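Local coordinates for protein Sqt1 (PDB 4ZOY) that probably acts as a dedicated chaperone of ribosome biogenesis, an eight-bladed WD40 propeller that captures a ribosomal protein while it is still being translated, at residues H24-N29 / L99-F104; I30-G35 / L95-P100; L50-A55 / G466-T471. All blocks are in the same frame, centred on the assembly; numbering follows the deposited sequence.

Interaction 1: H24-N29 / L99-F104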
ATOM      1  N   HIS A  24     -10.231  -7.257   4.954  1.00 16.92           N
ATOM      2  CA  HIS A  24     -11.102  -6.703   5.984  1.00 20.37           C
ATOM      3  C   HIS A  24     -10.308  -6.508   7.282  1.00 18.75           C
ATOM      4  O   HIS A  24      -9.557  -7.391   7.684  1.00 18.63           O
ATOM      5  CB  HIS A  24     -12.296  -7.631   6.202  1.00 18.57           C
ATOM      6  CG  HIS A  24     -13.416  -7.015   6.982  1.00 17.67           C
ATOM      7  ND1 HIS A  24     -13.333  -6.765   8.334  1.00 22.54           N
ATOM      8  CD2 HIS A  24     -14.653  -6.621   6.601  1.00 21.21           C
ATOM      9  CE1 HIS A  24     -14.466  -6.227   8.750  1.00 19.47           C
ATOM     10  NE2 HIS A  24     -15.287  -6.139   7.721  1.00 19.69           N
ATOM     11  N   PRO A  25     -10.454  -5.341   7.934  1.00 16.70           N
ATOM     12  CA  PRO A  25      -9.591  -5.071   9.096  1.00 17.89           C
ATOM     13  C   PRO A  25      -9.912  -5.908  10.334  1.00 19.41           C
ATOM     14  O   PRO A  25      -9.050  -6.035  11.202  1.00 21.81           O
ATOM     15  CB  PRO A  25      -9.839  -3.581   9.381  1.00 18.91           C
ATOM     16  CG  PRO A  25     -11.171  -3.297   8.808  1.00 20.06           C
ATOM     17  CD  PRO A  25     -11.249  -4.162   7.560  1.00 17.68           C
ATOM     18  N   LEU A  26     -11.116  -6.460  10.407  1.00 20.98           N
ATOM     19  CA  LEU A  26     -11.505  -7.289  11.548  1.00 22.99           C
ATOM     20  C   LEU A  26     -11.469  -8.778  11.225  1.00 26.59           C
ATOM     21  O   LEU A  26     -11.230  -9.607  12.103  1.00 25.98           O
ATOM     22  CB  LEU A  26     -12.906  -6.922  12.025  1.00 25.64           C
ATOM     23  CG  LEU A  26     -13.161  -5.469  12.402  1.00 24.88           C
ATOM     24  CD1 LEU A  26     -14.585  -5.315  12.909  1.00 30.06           C
ATOM     25  CD2 LEU A  26     -12.153  -4.984  13.432  1.00 26.12           C
ATOM     26  N   TYR A  27     -11.714  -9.110   9.960  1.00 23.05           N
ATOM     27  CA  TYR A  27     -11.853 -10.502   9.546  1.00 22.60           C
ATOM     28  C   TYR A  27     -10.883 -10.795   8.404  1.00 18.93           C
ATOM     29  O   TYR A  27     -11.210 -10.580   7.231  1.00 19.36           O
ATOM     30  CB  TYR A  27     -13.297 -10.785   9.130  1.00 25.14           C
ATOM     31  CG  TYR A  27     -14.293 -10.277  10.146  1.00 27.61           C
ATOM     32  CD1 TYR A  27     -14.345 -10.823  11.422  1.00 33.96           C
ATOM     33  CD2 TYR A  27     -15.178  -9.253   9.833  1.00 26.50           C
ATOM     34  CE1 TYR A  27     -15.246 -10.360  12.363  1.00 32.64           C
ATOM     35  CE2 TYR A  27     -16.085  -8.784  10.771  1.00 32.77           C
ATOM     36  CZ  TYR A  27     -16.113  -9.345  12.031  1.00 33.31           C
ATOM     37  OH  TYR A  27     -17.012  -8.884  12.964  1.00 41.48           O
ATOM     38  N   PRO A  28      -9.684 -11.284   8.742  1.00 20.96           N
ATOM     39  CA  PRO A  28      -8.601 -11.432   7.759  1.00 22.90           C
ATOM     40  C   PRO A  28      -8.951 -12.425   6.652  1.00 20.00           C
ATOM     41  O   PRO A  28      -8.331 -12.408   5.587  1.00 20.65           O
ATOM     42  CB  PRO A  28      -7.423 -11.949   8.596  1.00 28.21           C
ATOM     43  CG  PRO A  28      -7.802 -11.713  10.021  1.00 32.95           C
ATOM     44  CD  PRO A  28      -9.283 -11.727  10.089  1.00 29.40           C
ATOM     45  N   ASN A  29      -9.941 -13.276   6.890  1.00 21.99           N
ATOM     46  CA  ASN A  29     -10.362 -14.234   5.875  1.00 21.77           C
ATOM     47  C   ASN A  29     -11.146 -13.592   4.730  1.00 21.43           C
ATOM     48  O   ASN A  29     -11.335 -14.196   3.680  1.00 22.56           O
ATOM     49  CB  ASN A  29     -11.207 -15.338   6.515  1.00 24.21           C
ATOM     50  CG  ASN A  29     -12.436 -14.795   7.209  1.00 28.15           C
ATOM     51  OD1 ASN A  29     -12.332 -13.976   8.125  1.00 28.42           O
ATOM     52  ND2 ASN A  29     -13.613 -15.228   6.761  1.00 28.36           N
ATOM     53  N   LEU A  99     -11.566   1.733   7.408  1.00 18.05           N
ATOM     54  CA  LEU A  99     -11.252   1.657   8.830  1.00 18.03           C
ATOM     55  C   LEU A  99     -12.348   2.398   9.590  1.00 16.77           C
ATOM     56  O   LEU A  99     -12.946   3.330   9.048  1.00 19.36           O
ATOM     57  CB  LEU A  99      -9.876   2.266   9.106  1.00 19.11           C
ATOM     58  CG  LEU A  99      -8.689   1.517   8.498  1.00 19.02           C
ATOM     59  CD1 LEU A  99      -7.419   2.336   8.655  1.00 18.36           C
ATOM     60  CD2 LEU A  99      -8.528   0.136   9.149  1.00 19.85           C
ATOM     61  N   PRO A 100     -12.619   1.997  10.840  1.00 18.64           N
ATOM     62  CA  PRO A 100     -11.923   0.966  11.614  1.00 18.81           C
ATOM     63  C   PRO A 100     -12.436  -0.461  11.467  1.00 20.21           C
ATOM     64  O   PRO A 100     -11.727  -1.373  11.893  1.00 22.61           O
ATOM     65  CB  PRO A 100     -12.141   1.434  13.059  1.00 22.43           C
ATOM     66  CG  PRO A 100     -13.485   2.063  13.014  1.00 22.35           C
ATOM     67  CD  PRO A 100     -13.529   2.788  11.691  1.00 22.29           C
ATOM     68  N   ARG A 101     -13.624  -0.655  10.910  1.00 20.27           N
ATOM     69  CA  ARG A 101     -14.295  -1.952  11.032  1.00 24.46           C
ATOM     70  C   ARG A 101     -14.807  -2.516   9.709  1.00 21.68           C
ATOM     71  O   ARG A 101     -15.588  -3.468   9.698  1.00 23.44           O
ATOM     72  CB  ARG A 101     -15.457  -1.853  12.034  1.00 27.57           C
ATOM     73  CG  ARG A 101     -15.023  -1.485  13.461  1.00 32.01           C
ATOM     74  CD  ARG A 101     -16.184  -1.558  14.462  1.00 43.23           C
ATOM     75  NE  ARG A 101     -16.261  -2.849  15.150  1.00 44.86           N
ATOM     76  CZ  ARG A 101     -17.112  -3.819  14.831  1.00 43.10           C
ATOM     77  NH1 ARG A 101     -17.968  -3.651  13.830  1.00 47.50           N
ATOM     78  NH2 ARG A 101     -17.110  -4.956  15.511  1.00 47.45           N
ATOM     79  N   GLY A 102     -14.373  -1.941   8.591  1.00 18.21           N
ATOM     80  CA  GLY A 102     -14.727  -2.488   7.291  1.00 20.70           C
ATOM     81  C   GLY A 102     -16.188  -2.327   6.928  1.00 22.33           C
ATOM     82  O   GLY A 102     -16.776  -3.205   6.295  1.00 22.79           O
ATOM     83  N   ASP A 103     -16.778  -1.197   7.312  1.00 19.69           N
ATOM     84  CA  ASP A 103     -18.183  -0.921   7.015  1.00 21.75           C
ATOM     85  C   ASP A 103     -18.438  -0.811   5.519  1.00 21.65           C
ATOM     86  O   ASP A 103     -19.557  -1.013   5.043  1.00 23.46           O
ATOM     87  CB  ASP A 103     -18.644   0.374   7.691  1.00 22.59           C
ATOM     88  CG  ASP A 103     -18.770   0.240   9.189  1.00 26.96           C
ATOM     89  OD1 ASP A 103     -19.149  -0.844   9.663  1.00 30.24           O
ATOM     90  OD2 ASP A 103     -18.491   1.230   9.890  1.00 28.53           O
ATOM     91  N   PHE A 104     -17.400  -0.452   4.774  1.00 18.00           N
ATOM     92  CA  PHE A 104     -17.526  -0.298   3.341  1.00 17.75           C
ATOM     93  C   PHE A 104     -16.376  -0.974   2.631  1.00 17.62           C
ATOM     94  O   PHE A 104     -15.274  -1.077   3.166  1.00 17.28           O
ATOM     95  CB  PHE A 104     -17.562   1.175   2.936  1.00 19.46           C
ATOM     96  CG  PHE A 104     -18.682   1.946   3.561  1.00 18.92           C
ATOM     97  CD1 PHE A 104     -19.917   2.019   2.941  1.00 26.15           C
ATOM     98  CD2 PHE A 104     -18.493   2.602   4.766  1.00 21.30           C
ATOM     99  CE1 PHE A 104     -20.953   2.732   3.516  1.00 27.11           C
ATOM    100  CE2 PHE A 104     -19.523   3.321   5.349  1.00 23.14           C
ATOM    101  CZ  PHE A 104     -20.758   3.385   4.720  1.00 23.05           C
TER
HETATM  102  O   HOH W   1     -17.991  -5.331   7.840  1.00 29.58           O
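The imidazole of His24 is sandwiched between Gly102 and Tyr27, where two neighbouring blades of a WD40 beta-propeller meet. Gly102 CA sits over one face, 4.1 Å from the ring centroid and 28° off its normal, in a CH-pi contact, while Tyr27 CD2 covers the rim of the opposite face. Leu26 N lies at the edge, in the ring plane, and gives ND1 a hydrogen bond. Across the contact, Leu26 CD1 stands 3.5 Å above the centre of the Arg101 guanidinium plane. Each segment lies in the loop between the first two strands of its blade. The ring reaches the second loop because its CG is anti to the backbone N (chi1 -166°). There His24 CE1 approaches Arg101 O to 3.1 Å. At Gly102 phi is positive (69°), and a CB would collide with the imidazole, so the close fit depends on the missing side chain. Pro25 packs alongside, its CG 3.5 Å from Gly102 N and its CB against Leu99 CD2. No direct hydrogen bond joins the loops; instead one water, in the imidazole plane at its edge, lies 2.8 Å from His24 NE2 and donates to Gly102 O at 2.9 Å.

Interaction 2: I30-G35 / L95-P100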
ATOM      1  N   ILE A  30     -11.616 -12.367   4.933  1.00 17.67           N
ATOM      2  CA  ILE A  30     -12.382 -11.683   3.909  1.00 19.35           C
ATOM      3  C   ILE A  30     -11.453 -10.781   3.114  1.00 18.92           C
ATOM      4  O   ILE A  30     -10.916  -9.805   3.637  1.00 17.83           O
ATOM      5  CB  ILE A  30     -13.537 -10.869   4.512  1.00 22.00           C
ATOM      6  CG1 ILE A  30     -14.468 -11.798   5.297  1.00 24.18           C
ATOM      7  CG2 ILE A  30     -14.297 -10.121   3.422  1.00 24.08           C
ATOM      8  CD1 ILE A  30     -15.666 -11.100   5.887  1.00 34.16           C
ATOM      9  N   VAL A  31     -11.254 -11.138   1.851  1.00 18.28           N
ATOM     10  CA  VAL A  31     -10.301 -10.469   0.981  1.00 17.02           C
ATOM     11  C   VAL A  31     -10.949 -10.151  -0.361  1.00 20.64           C
ATOM     12  O   VAL A  31     -11.644 -10.993  -0.928  1.00 21.15           O
ATOM     13  CB  VAL A  31      -9.052 -11.342   0.765  1.00 19.23           C
ATOM     14  CG1 VAL A  31      -8.121 -10.715  -0.237  1.00 23.98           C
ATOM     15  CG2 VAL A  31      -8.335 -11.581   2.088  1.00 18.03           C
ATOM     16  N   ALA A  32     -10.733  -8.933  -0.852  1.00 16.24           N
ATOM     17  CA  ALA A  32     -11.206  -8.514  -2.163  1.00 16.97           C
ATOM     18  C   ALA A  32     -10.043  -8.390  -3.138  1.00 17.41           C
ATOM     19  O   ALA A  32      -8.973  -7.899  -2.778  1.00 16.20           O
ATOM     20  CB  ALA A  32     -11.956  -7.193  -2.064  1.00 19.61           C
ATOM     21  N   THR A  33     -10.253  -8.829  -4.378  1.00 15.39           N
ATOM     22  CA  THR A  33      -9.223  -8.749  -5.403  1.00 13.87           C
ATOM     23  C   THR A  33      -9.797  -8.084  -6.642  1.00 15.05           C
ATOM     24  O   THR A  33     -10.984  -8.178  -6.901  1.00 16.19           O
ATOM     25  CB  THR A  33      -8.648 -10.146  -5.749  1.00 15.75           C
ATOM     26  OG1 THR A  33      -9.704 -11.003  -6.199  1.00 17.11           O
ATOM     27  CG2 THR A  33      -8.003 -10.765  -4.520  1.00 15.35           C
ATOM     28  N   GLY A  34      -8.960  -7.397  -7.401  1.00 14.08           N
ATOM     29  CA  GLY A  34      -9.464  -6.606  -8.506  1.00 15.41           C
ATOM     30  C   GLY A  34      -8.434  -6.428  -9.603  1.00 14.06           C
ATOM     31  O   GLY A  34      -7.236  -6.285  -9.351  1.00 16.10           O
ATOM     32  N   GLY A  35      -8.896  -6.421 -10.848  1.00 14.90           N
ATOM     33  CA  GLY A  35      -7.966  -6.172 -11.926  1.00 14.74           C
ATOM     34  C   GLY A  35      -8.590  -6.003 -13.292  1.00 16.12           C
ATOM     35  O   GLY A  35      -9.703  -5.462 -13.436  1.00 16.71           O
ATOM     36  N   LEU A  95      -8.363  -1.108  -4.274  1.00 15.33           N
ATOM     37  CA  LEU A  95      -9.413  -1.635  -3.403  1.00 15.50           C
ATOM     38  C   LEU A  95      -9.112  -1.295  -1.972  1.00 17.00           C
ATOM     39  O   LEU A  95      -7.953  -1.350  -1.553  1.00 16.82           O
ATOM     40  CB  LEU A  95      -9.526  -3.153  -3.504  1.00 17.14           C
ATOM     41  CG  LEU A  95     -10.134  -3.697  -4.787  1.00 16.64           C
ATOM     42  CD1 LEU A  95      -9.742  -5.166  -4.903  1.00 16.88           C
ATOM     43  CD2 LEU A  95     -11.647  -3.538  -4.763  1.00 15.77           C
ATOM     44  N   THR A  96     -10.145  -0.981  -1.201  1.00 15.81           N
ATOM     45  CA  THR A  96      -9.945  -0.892   0.229  1.00 14.13           C
ATOM     46  C   THR A  96     -11.226  -1.189   1.004  1.00 15.28           C
ATOM     47  O   THR A  96     -12.330  -0.867   0.562  1.00 17.52           O
ATOM     48  CB  THR A  96      -9.391   0.492   0.626  1.00 23.52           C
ATOM     49  OG1 THR A  96      -8.927   0.454   1.985  1.00 22.71           O
ATOM     50  CG2 THR A  96     -10.442   1.539   0.476  1.00 23.05           C
ATOM     51  N   PHE A  97     -11.060  -1.868   2.131  1.00 15.17           N
ATOM     52  CA  PHE A  97     -12.076  -1.893   3.169  1.00 15.51           C
ATOM     53  C   PHE A  97     -11.824  -0.685   4.047  1.00 19.87           C
ATOM     54  O   PHE A  97     -10.672  -0.364   4.336  1.00 24.25           O
ATOM     55  CB  PHE A  97     -12.015  -3.175   4.005  1.00 16.96           C
ATOM     56  CG  PHE A  97     -12.514  -4.398   3.287  1.00 16.85           C
ATOM     57  CD1 PHE A  97     -13.863  -4.715   3.286  1.00 19.97           C
ATOM     58  CD2 PHE A  97     -11.632  -5.245   2.635  1.00 17.05           C
ATOM     59  CE1 PHE A  97     -14.327  -5.850   2.627  1.00 21.54           C
ATOM     60  CE2 PHE A  97     -12.092  -6.384   1.971  1.00 20.08           C
ATOM     61  CZ  PHE A  97     -13.437  -6.681   1.974  1.00 22.19           C
ATOM     62  N   THR A  98     -12.874  -0.011   4.495  1.00 17.56           N
ATOM     63  CA  THR A  98     -12.650   1.157   5.334  1.00 18.17           C
ATOM     64  C   THR A  98     -12.245   0.792   6.757  1.00 17.19           C
ATOM     65  O   THR A  98     -12.502  -0.311   7.240  1.00 18.44           O
ATOM     66  CB  THR A  98     -13.892   2.063   5.381  1.00 18.37           C
ATOM     67  OG1 THR A  98     -15.050   1.292   5.744  1.00 17.99           O
ATOM     68  CG2 THR A  98     -14.111   2.721   4.026  1.00 18.80           C
ATOM     69  N   LEU A  99     -11.566   1.733   7.408  1.00 18.05           N
ATOM     70  CA  LEU A  99     -11.252   1.657   8.830  1.00 18.03           C
ATOM     71  C   LEU A  99     -12.348   2.398   9.590  1.00 16.77           C
ATOM     72  O   LEU A  99     -12.946   3.330   9.048  1.00 19.36           O
ATOM     73  CB  LEU A  99      -9.876   2.266   9.106  1.00 19.11           C
ATOM     74  CG  LEU A  99      -8.689   1.517   8.498  1.00 19.02           C
ATOM     75  CD1 LEU A  99      -7.419   2.336   8.655  1.00 18.36           C
ATOM     76  CD2 LEU A  99      -8.528   0.136   9.149  1.00 19.85           C
ATOM     77  N   PRO A 100     -12.619   1.997  10.840  1.00 18.64           N
ATOM     78  CA  PRO A 100     -11.923   0.966  11.614  1.00 18.81           C
ATOM     79  C   PRO A 100     -12.436  -0.461  11.467  1.00 20.21           C
ATOM     80  O   PRO A 100     -11.727  -1.373  11.893  1.00 22.61           O
ATOM     81  CB  PRO A 100     -12.141   1.434  13.059  1.00 22.43           C
ATOM     82  CG  PRO A 100     -13.485   2.063  13.014  1.00 22.35           C
ATOM     83  CD  PRO A 100     -13.529   2.788  11.691  1.00 22.29           C
TER
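Phe97 and Leu95 each hold CG anti to their own carbonyl carbon (chi1 -73° and -72°); both residues already point at strand 30-36, and this setting carries the phenyl ring toward Ile30 and Ala32 and the leucine methyl toward Gly34. On that strand Ile30 answers with CG2 anti to the backbone N, which brings this methyl 3.8 Å from Phe97 CZ; the two side chains cross at about a right angle. Ala32 occupies the middle of the contact, its CB 4.1 Å from both Phe97 CE2 and Leu95 CD1, and its backbone N faces the edge of the phenyl ring near the ring plane. Leu95 CD1 reaches the backbone itself, 3.4 Å from Gly34 N, where a CB on Gly34 would be tight. The arrangement is an example of how propeller blades pack face against face. Strands 30-35 and 95-97 run nearly antiparallel (161°), yet their axes come no closer than 7.7 Å, because they belong to successive sheets. Leu105 extends the apolar layer beside Ala32 and Phe97, and Ala20 and Ala22 do so beside Leu95. Thr33 points away and is hydrogen-bonded to His14. No hydrogen bond crosses the contact, and the peptide groups of Ala32 and Gly34 are paired with Ala22 and Ala20 of their own sheet; cohesion between these blades therefore rests here on close-fitting apolar surfaces, shut off from solvent.

Interaction 3: L50-A55 / G466-T471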
ATOM      1  N   LEU A  50     -13.440 -12.821  -1.663  1.00 21.30           N
ATOM      2  CA  LEU A  50     -13.152 -14.207  -1.337  1.00 18.71           C
ATOM      3  C   LEU A  50     -13.224 -14.429   0.158  1.00 23.89           C
ATOM      4  O   LEU A  50     -13.008 -13.498   0.936  1.00 23.00           O
ATOM      5  CB  LEU A  50     -11.768 -14.602  -1.842  1.00 19.22           C
ATOM      6  CG  LEU A  50     -11.451 -14.271  -3.297  1.00 18.63           C
ATOM      7  CD1 LEU A  50      -9.989 -14.494  -3.595  1.00 21.02           C
ATOM      8  CD2 LEU A  50     -12.304 -15.117  -4.233  1.00 21.36           C
ATOM      9  N   ASP A  51     -13.534 -15.665   0.547  1.00 21.84           N
ATOM     10  CA  ASP A  51     -13.459 -16.107   1.933  1.00 23.15           C
ATOM     11  C   ASP A  51     -12.377 -17.174   2.034  1.00 28.03           C
ATOM     12  O   ASP A  51     -12.588 -18.329   1.655  1.00 26.54           O
ATOM     13  CB  ASP A  51     -14.810 -16.654   2.409  1.00 25.73           C
ATOM     14  CG  ASP A  51     -14.830 -16.953   3.898  1.00 34.11           C
ATOM     15  OD1 ASP A  51     -13.748 -17.082   4.504  1.00 29.81           O
ATOM     16  OD2 ASP A  51     -15.937 -17.064   4.462  1.00 40.97           O
ATOM     17  N   ILE A  52     -11.223 -16.779   2.558  1.00 21.79           N
ATOM     18  CA  ILE A  52     -10.016 -17.600   2.546  1.00 25.82           C
ATOM     19  C   ILE A  52     -10.069 -18.688   3.641  1.00 28.10           C
ATOM     20  O   ILE A  52      -9.272 -19.628   3.649  1.00 32.07           O
ATOM     21  CB  ILE A  52      -8.755 -16.670   2.674  1.00 32.85           C
ATOM     22  CG1 ILE A  52      -8.258 -16.249   1.286  1.00 37.97           C
ATOM     23  CG2 ILE A  52      -7.592 -17.317   3.410  1.00 43.62           C
ATOM     24  CD1 ILE A  52      -9.243 -15.486   0.465  1.00 35.93           C
ATOM     25  N   SER A  53     -11.049 -18.600   4.532  1.00 28.52           N
ATOM     26  CA  SER A  53     -11.183 -19.608   5.583  1.00 34.54           C
ATOM     27  C   SER A  53     -11.512 -20.982   4.990  1.00 37.35           C
ATOM     28  O   SER A  53     -11.357 -22.007   5.649  1.00 36.97           O
ATOM     29  CB  SER A  53     -12.254 -19.198   6.593  1.00 31.24           C
ATOM     30  OG  SER A  53     -13.548 -19.283   6.029  1.00 33.73           O
ATOM     31  N   ALA A  54     -11.950 -20.995   3.734  1.00 39.84           N
ATOM     32  CA  ALA A  54     -12.240 -22.240   3.029  1.00 39.09           C
ATOM     33  C   ALA A  54     -10.963 -22.977   2.628  1.00 43.27           C
ATOM     34  O   ALA A  54     -11.018 -24.121   2.176  1.00 45.56           O
ATOM     35  CB  ALA A  54     -13.093 -21.961   1.799  1.00 38.65           C
ATOM     36  N   ALA A  55      -9.816 -22.323   2.791  1.00 39.38           N
ATOM     37  CA  ALA A  55      -8.534 -22.926   2.437  1.00 35.39           C
ATOM     38  C   ALA A  55      -8.115 -23.970   3.467  1.00 43.56           C
ATOM     39  O   ALA A  55      -7.724 -23.630   4.582  1.00 47.70           O
ATOM     40  CB  ALA A  55      -7.457 -21.853   2.303  1.00 38.22           C
ATOM     41  N   GLY A 466       0.700 -12.115   9.839  1.00 14.82           N
ATOM     42  CA  GLY A 466       1.550 -12.592   8.761  1.00 15.88           C
ATOM     43  C   GLY A 466       1.448 -14.079   8.458  1.00 16.50           C
ATOM     44  O   GLY A 466       2.183 -14.596   7.624  1.00 15.58           O
ATOM     45  N   GLU A 467       0.536 -14.776   9.133  1.00 16.48           N
ATOM     46  CA  GLU A 467       0.487 -16.231   9.021  1.00 17.21           C
ATOM     47  C   GLU A 467      -0.196 -16.719   7.755  1.00 17.03           C
ATOM     48  O   GLU A 467       0.088 -17.819   7.290  1.00 18.05           O
ATOM     49  CB  GLU A 467      -0.205 -16.826  10.248  1.00 18.57           C
ATOM     50  CG  GLU A 467       0.703 -16.877  11.482  1.00 21.50           C
ATOM     51  CD  GLU A 467       1.896 -17.799  11.284  1.00 19.96           C
ATOM     52  OE1 GLU A 467       1.684 -19.019  11.098  1.00 21.76           O
ATOM     53  OE2 GLU A 467       3.049 -17.315  11.302  1.00 22.52           O
ATOM     54  N   ARG A 468      -1.075 -15.895   7.198  1.00 15.88           N
ATOM     55  CA  ARG A 468      -1.708 -16.207   5.928  1.00 16.22           C
ATOM     56  C   ARG A 468      -1.510 -15.047   4.983  1.00 15.53           C
ATOM     57  O   ARG A 468      -1.868 -13.910   5.294  1.00 16.15           O
ATOM     58  CB  ARG A 468      -3.195 -16.506   6.107  1.00 20.00           C
ATOM     59  CG  ARG A 468      -3.442 -17.893   6.658  1.00 33.47           C
ATOM     60  CD  ARG A 468      -4.674 -18.531   6.050  1.00 34.59           C
ATOM     61  NE  ARG A 468      -4.691 -19.971   6.290  1.00 35.99           N
ATOM     62  CZ  ARG A 468      -5.712 -20.767   5.986  1.00 37.20           C
ATOM     63  NH1 ARG A 468      -6.807 -20.263   5.431  1.00 40.61           N
ATOM     64  NH2 ARG A 468      -5.637 -22.068   6.238  1.00 42.30           N
ATOM     65  N   ILE A 469      -0.917 -15.344   3.835  1.00 15.37           N
ATOM     66  CA  ILE A 469      -0.610 -14.335   2.822  1.00 13.78           C
ATOM     67  C   ILE A 469      -1.463 -14.600   1.600  1.00 15.92           C
ATOM     68  O   ILE A 469      -1.516 -15.728   1.112  1.00 16.51           O
ATOM     69  CB  ILE A 469       0.885 -14.355   2.442  1.00 14.67           C
ATOM     70  CG1 ILE A 469       1.753 -14.141   3.690  1.00 16.13           C
ATOM     71  CG2 ILE A 469       1.200 -13.332   1.355  1.00 16.96           C
ATOM     72  CD1 ILE A 469       3.236 -14.308   3.441  1.00 20.14           C
ATOM     73  N   VAL A 470      -2.171 -13.579   1.132  1.00 12.84           N
ATOM     74  CA  VAL A 470      -2.925 -13.691  -0.112  1.00 13.55           C
ATOM     75  C   VAL A 470      -2.317 -12.747  -1.122  1.00 15.11           C
ATOM     76  O   VAL A 470      -2.086 -11.577  -0.830  1.00 13.86           O
ATOM     77  CB  VAL A 470      -4.418 -13.379   0.080  1.00 13.47           C
ATOM     78  CG1 VAL A 470      -5.189 -13.681  -1.211  1.00 16.54           C
ATOM     79  CG2 VAL A 470      -4.985 -14.196   1.246  1.00 15.68           C
ATOM     80  N   THR A 471      -2.040 -13.275  -2.310  1.00 13.51           N
ATOM     81  CA  THR A 471      -1.316 -12.549  -3.353  1.00 13.51           C
ATOM     82  C   THR A 471      -2.178 -12.260  -4.566  1.00 15.76           C
ATOM     83  O   THR A 471      -3.169 -12.949  -4.823  1.00 16.94           O
ATOM     84  CB  THR A 471      -0.106 -13.330  -3.836  1.00 14.95           C
ATOM     85  OG1 THR A 471      -0.552 -14.591  -4.366  1.00 16.25           O
ATOM     86  CG2 THR A 471       0.881 -13.567  -2.702  1.00 16.52           C
TER
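Arg468, Ile52 and Val470 carry the contact that joins the first complete blade to the last, where strand 468-473 shares a sheet with the N-terminal strand 9-11. This pairing of chain ends is the "velcro" closure of WD40 propellers. Arg468, bent at chi2 (-143°), runs past Ile52, the two side chains pointing in opposite directions, to the short 3-10 turn after strand 45-51. Its NH2 donates to Ala55 O over 3.1 Å with an N-H...O angle of 152°, the acceptor tilted slightly from the guanidinium plane. Ile52 O lies in that plane at the edge, 3.1 Å from Arg468 NH1, while Ala55 CB comes to 3.6 Å of NH1. The turn is shaped from within by Asp51, whose OD1 accepts from Ser53 N in an Asx turn and also from Ser53 OG. With an alanine at Arg468, Ala55 O is likely to lose this donor and a gap to open beside Ile52 CG2. Ile52 CG1 and Val470 CG2 make an aliphatic contact at 3.9 Å; beside it a cationic group donates to Ala55 O with no acidic partner on the facing segment, so carbonyl dipoles probably ease its charge.

Overall arrangement
Together the three contacts show one blade held by both its neighbours. Interactions 1 and 2 face the next blade along the chain; their centres are about 8 Å apart, their segments overlap at Leu99 and Pro100, which make contacts only in interaction 1, and the hydrogen bond from His24 N to Ile30 O (2.9 Å) ties the loop to the strand behind it. Interaction 3 faces the last blade, its centre about 14 Å from that of interaction 1 and about 13 Å from that of interaction 2. Sheet pairing of Leu50 N with Val31 O (2.7 Å) links it to interaction 2; past the strand ends, Ile52 N meets Asn29 O through backbone and Asn29 ND2 meets Asp51 OD1 through side chains. All three belong to the propeller framework.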